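Local coordinates for glycoside hydrolase family 16 protein (Akkermansia muciniphila, PDB 6T2N) that is probably an endo-acting beta-galactosidase that cuts within mucin O-glycan chains, an early step in mucin breakdown by gut bacteria, at residues Lys141-Glu149 against His307-Asp315. Numbering follows the deposited sequence.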
loop_
_atom_site.group_PDB
_atom_site.type_symbol
_atom_site.label_atom_id
_atom_site.label_comp_id
_atom_site.label_asym_id
_atom_site.label_seq_id
_atom_site.Cartn_x
_atom_site.Cartn_y
_atom_site.Cartn_z
ATOM N N LYS A 141 -1.951 9.941 -9.072
ATOM C CA LYS A 141 -1.879 8.885 -10.116
ATOM C C LYS A 141 -2.694 7.631 -9.752
ATOM O O LYS A 141 -2.449 7.003 -8.676
ATOM C CB LYS A 141 -0.431 8.447 -10.306
ATOM C CG LYS A 141 -0.224 7.478 -11.456
ATOM C CD LYS A 141 -0.124 8.204 -12.770
ATOM C CE LYS A 141 0.112 7.254 -13.914
ATOM N NZ LYS A 141 -1.190 6.830 -14.475
ATOM N N ASN A 142 -3.581 7.236 -10.667
ATOM C CA ASN A 142 -4.286 5.922 -10.678
ATOM C C ASN A 142 -3.572 4.980 -11.629
ATOM O O ASN A 142 -3.089 5.451 -12.623
ATOM C CB ASN A 142 -5.705 6.047 -11.186
ATOM C CG ASN A 142 -6.505 6.987 -10.335
ATOM O OD1 ASN A 142 -7.536 7.460 -10.786
ATOM N ND2 ASN A 142 -6.034 7.261 -9.125
ATOM N N PHE A 143 -3.502 3.705 -11.296
ATOM C CA PHE A 143 -2.857 2.668 -12.136
ATOM C C PHE A 143 -3.953 1.743 -12.630
ATOM O O PHE A 143 -4.843 1.457 -11.801
ATOM C CB PHE A 143 -1.813 1.910 -11.319
ATOM C CG PHE A 143 -0.813 2.811 -10.651
ATOM C CD1 PHE A 143 0.297 3.264 -11.345
ATOM C CD2 PHE A 143 -1.001 3.229 -9.345
ATOM C CE1 PHE A 143 1.209 4.116 -10.737
ATOM C CE2 PHE A 143 -0.093 4.089 -8.745
ATOM C CZ PHE A 143 1.002 4.534 -9.447
ATOM N N MET A 144 -3.919 1.336 -13.905
ATOM C CA MET A 144 -4.855 0.281 -14.434
ATOM C C MET A 144 -4.182 -0.632 -15.449
ATOM O O MET A 144 -4.118 -0.308 -16.594
ATOM C CB MET A 144 -6.107 0.855 -15.081
ATOM C CG MET A 144 -7.164 -0.188 -15.224
ATOM S SD MET A 144 -8.779 0.581 -15.410
ATOM C CE MET A 144 -9.592 -0.629 -16.457
ATOM N N PHE A 145 -3.729 -1.759 -14.968
ATOM C CA PHE A 145 -2.948 -2.764 -15.716
ATOM C C PHE A 145 -1.513 -2.214 -15.802
ATOM O O PHE A 145 -1.193 -1.038 -16.270
ATOM C CB PHE A 145 -3.603 -3.177 -17.063
ATOM C CG PHE A 145 -5.064 -3.576 -16.983
ATOM C CD1 PHE A 145 -5.536 -4.326 -15.914
ATOM C CD2 PHE A 145 -5.964 -3.154 -17.937
ATOM C CE1 PHE A 145 -6.877 -4.605 -15.782
ATOM C CE2 PHE A 145 -7.307 -3.456 -17.818
ATOM C CZ PHE A 145 -7.757 -4.193 -16.746
ATOM N N GLY A 146 -0.618 -3.081 -15.377
ATOM C CA GLY A 146 0.770 -2.997 -15.824
ATOM C C GLY A 146 1.591 -3.674 -14.787
ATOM O O GLY A 146 1.022 -4.422 -13.998
ATOM N N ARG A 147 2.871 -3.371 -14.778
ATOM C CA ARG A 147 3.820 -3.946 -13.818
ATOM C C ARG A 147 4.295 -2.793 -12.958
ATOM O O ARG A 147 4.778 -1.780 -13.536
ATOM C CB ARG A 147 4.994 -4.593 -14.551
ATOM C CG ARG A 147 6.124 -5.029 -13.631
ATOM C CD ARG A 147 7.387 -5.172 -14.428
ATOM N NE ARG A 147 8.416 -5.827 -13.646
ATOM C CZ ARG A 147 8.485 -7.133 -13.439
ATOM N NH1 ARG A 147 7.561 -7.942 -13.926
ATOM N NH2 ARG A 147 9.463 -7.635 -12.719
ATOM N N LEU A 148 4.157 -2.971 -11.650
ATOM C CA LEU A 148 4.482 -1.963 -10.627
ATOM C C LEU A 148 5.556 -2.528 -9.729
ATOM O O LEU A 148 5.266 -3.551 -9.060
ATOM C CB LEU A 148 3.244 -1.658 -9.806
ATOM C CG LEU A 148 3.454 -0.568 -8.765
ATOM C CD1 LEU A 148 4.039 0.718 -9.378
ATOM C CD2 LEU A 148 2.123 -0.316 -8.075
ATOM N N GLU A 149 6.727 -1.888 -9.772
ATOM C CA GLU A 149 7.964 -2.343 -9.106
ATOM C C GLU A 149 8.194 -1.396 -7.942
ATOM O O GLU A 149 8.227 -0.170 -8.189
ATOM C CB GLU A 149 9.162 -2.264 -10.044
ATOM C CG GLU A 149 9.084 -3.177 -11.241
ATOM C CD GLU A 149 10.370 -3.227 -12.045
ATOM O OE1 GLU A 149 11.340 -2.513 -11.650
ATOM O OE2 GLU A 149 10.409 -4.004 -13.042
ATOM N N HIS A 307 -1.264 -3.697 -22.179
ATOM C CA HIS A 307 -1.797 -3.277 -20.821
ATOM C C HIS A 307 -2.551 -1.920 -20.886
ATOM O O HIS A 307 -3.703 -1.824 -20.229
ATOM C CB HIS A 307 -0.730 -3.081 -19.734
ATOM C CG HIS A 307 -0.135 -4.505 -19.309
ATOM N ND1 HIS A 307 0.964 -5.101 -19.937
ATOM C CD2 HIS A 307 -0.460 -5.489 -18.292
ATOM C CE1 HIS A 307 1.308 -6.324 -19.335
ATOM N NE2 HIS A 307 0.415 -6.647 -18.331
ATOM N N ALA A 308 -2.068 -0.999 -21.712
ATOM C CA ALA A 308 -2.776 0.278 -21.990
ATOM C C ALA A 308 -4.003 0.059 -22.896
ATOM O O ALA A 308 -4.976 0.832 -22.739
ATOM C CB ALA A 308 -1.794 1.220 -22.613
ATOM N N GLN A 309 -3.929 -0.920 -23.812
ATOM C CA GLN A 309 -5.030 -1.388 -24.708
ATOM C C GLN A 309 -6.236 -1.863 -23.866
ATOM O O GLN A 309 -7.378 -1.315 -24.064
ATOM C CB GLN A 309 -4.478 -2.521 -25.580
ATOM C CG GLN A 309 -5.212 -2.775 -26.887
ATOM C CD GLN A 309 -4.276 -2.641 -28.065
ATOM O OE1 GLN A 309 -3.048 -2.717 -27.933
ATOM N NE2 GLN A 309 -4.859 -2.462 -29.242
ATOM N N GLN A 310 -6.005 -2.846 -22.974
ATOM C CA GLN A 310 -7.072 -3.497 -22.162
ATOM C C GLN A 310 -7.791 -2.410 -21.331
ATOM O O GLN A 310 -9.027 -2.521 -21.183
ATOM C CB GLN A 310 -6.542 -4.684 -21.316
ATOM C CG GLN A 310 -6.099 -5.980 -22.097
ATOM C CD GLN A 310 -5.449 -6.992 -21.047
ATOM O OE1 GLN A 310 -5.693 -7.043 -19.840
ATOM N NE2 GLN A 310 -4.558 -7.781 -21.504
ATOM N N ALA A 311 -7.086 -1.365 -20.861
ATOM C CA ALA A 311 -7.576 -0.334 -19.903
ATOM C C ALA A 311 -8.777 0.440 -20.460
ATOM O O ALA A 311 -9.806 0.599 -19.771
ATOM C CB ALA A 311 -6.438 0.621 -19.605
ATOM N N LYS A 312 -8.593 0.943 -21.676
ATOM C CA LYS A 312 -9.561 1.779 -22.426
ATOM C C LYS A 312 -10.855 0.985 -22.665
ATOM O O LYS A 312 -11.880 1.627 -22.974
ATOM C CB LYS A 312 -8.903 2.246 -23.737
ATOM C CG LYS A 312 -7.661 3.135 -23.580
ATOM C CD LYS A 312 -7.958 4.602 -23.301
ATOM C CE LYS A 312 -8.447 5.351 -24.529
ATOM N NZ LYS A 312 -9.459 6.376 -24.175
ATOM N N GLN A 313 -10.821 -0.346 -22.493
ATOM C CA GLN A 313 -11.958 -1.250 -22.827
ATOM C C GLN A 313 -12.680 -1.766 -21.561
ATOM O O GLN A 313 -13.277 -2.856 -21.639
ATOM C CB GLN A 313 -11.481 -2.337 -23.814
ATOM C CG GLN A 313 -10.863 -3.616 -23.230
ATOM C CD GLN A 313 -10.193 -4.467 -24.296
ATOM O OE1 GLN A 313 -10.037 -4.013 -25.427
ATOM N NE2 GLN A 313 -9.771 -5.705 -23.958
ATOM N N PHE A 314 -12.752 -0.977 -20.486
ATOM C CA PHE A 314 -13.581 -1.284 -19.293
ATOM C C PHE A 314 -14.104 -0.027 -18.619
ATOM O O PHE A 314 -13.284 0.850 -18.344
ATOM C CB PHE A 314 -12.770 -2.002 -18.226
ATOM C CG PHE A 314 -12.356 -3.379 -18.630
ATOM C CD1 PHE A 314 -13.278 -4.407 -18.631
ATOM C CD2 PHE A 314 -11.075 -3.632 -19.052
ATOM C CE1 PHE A 314 -12.922 -5.681 -19.051
ATOM C CE2 PHE A 314 -10.707 -4.905 -19.434
ATOM C CZ PHE A 314 -11.627 -5.932 -19.443
ATOM N N ASP A 315 -15.392 0.000 -18.280
ATOM C CA ASP A 315 -16.017 1.122 -17.533
ATOM C C ASP A 315 -15.231 1.227 -16.224
ATOM O O ASP A 315 -15.315 0.343 -15.375
ATOM C CB ASP A 315 -17.534 0.918 -17.379
ATOM C CG ASP A 315 -18.243 1.881 -16.426
ATOM O OD1 ASP A 315 -17.575 2.866 -15.919
ATOM O OD2 ASP A 315 -19.458 1.638 -16.164
#
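Phe145, in the bend between strands 142-143 and 146-153, lays its ring edge-on against helix 305-311 at His307, Gln310 and Ala311. Its CG stands anti to the carbonyl carbon (chi1 -50°), which swings the ring onto the helix backbone: CD2 lies 3.6 Å from Ala311 N, and CE2 3.7 Å from Gln310 C. The same edge runs past His307 O, with Phe145 CB 3.4 Å from that oxygen. At the far end CE2 of Phe145 meets CD2 of Phe314 at 4.0 Å, the two side chains crossing at about a right angle. Met144 lies over one face of the Phe145 ring, its CG above the centre; with CG anti to the backbone N (chi1 -163°), the chain runs on past the ring until CE reaches Ala311 O at 3.5 Å and Phe314 CB at 3.9 Å. At the other end of the contact, the His307 ring sets CD2 3.7 Å from Gly146 CA. Trp231 meets Phe145 edge-to-face, Trp52 stacks on His307, and Gln310 OE1 accepts a bond from Lys233 N. Trimming Phe145 to alanine would probably open a gap beside the helix and leave Met144 and Phe314 without their aromatic neighbour. An aromatic edge and a methyl thus lie against helix backbone and carbonyl oxygens, so shape, with no directional bond between the segments, seats the C-terminal helix against a turn between the two sheets of the GH16 beta-sandwich.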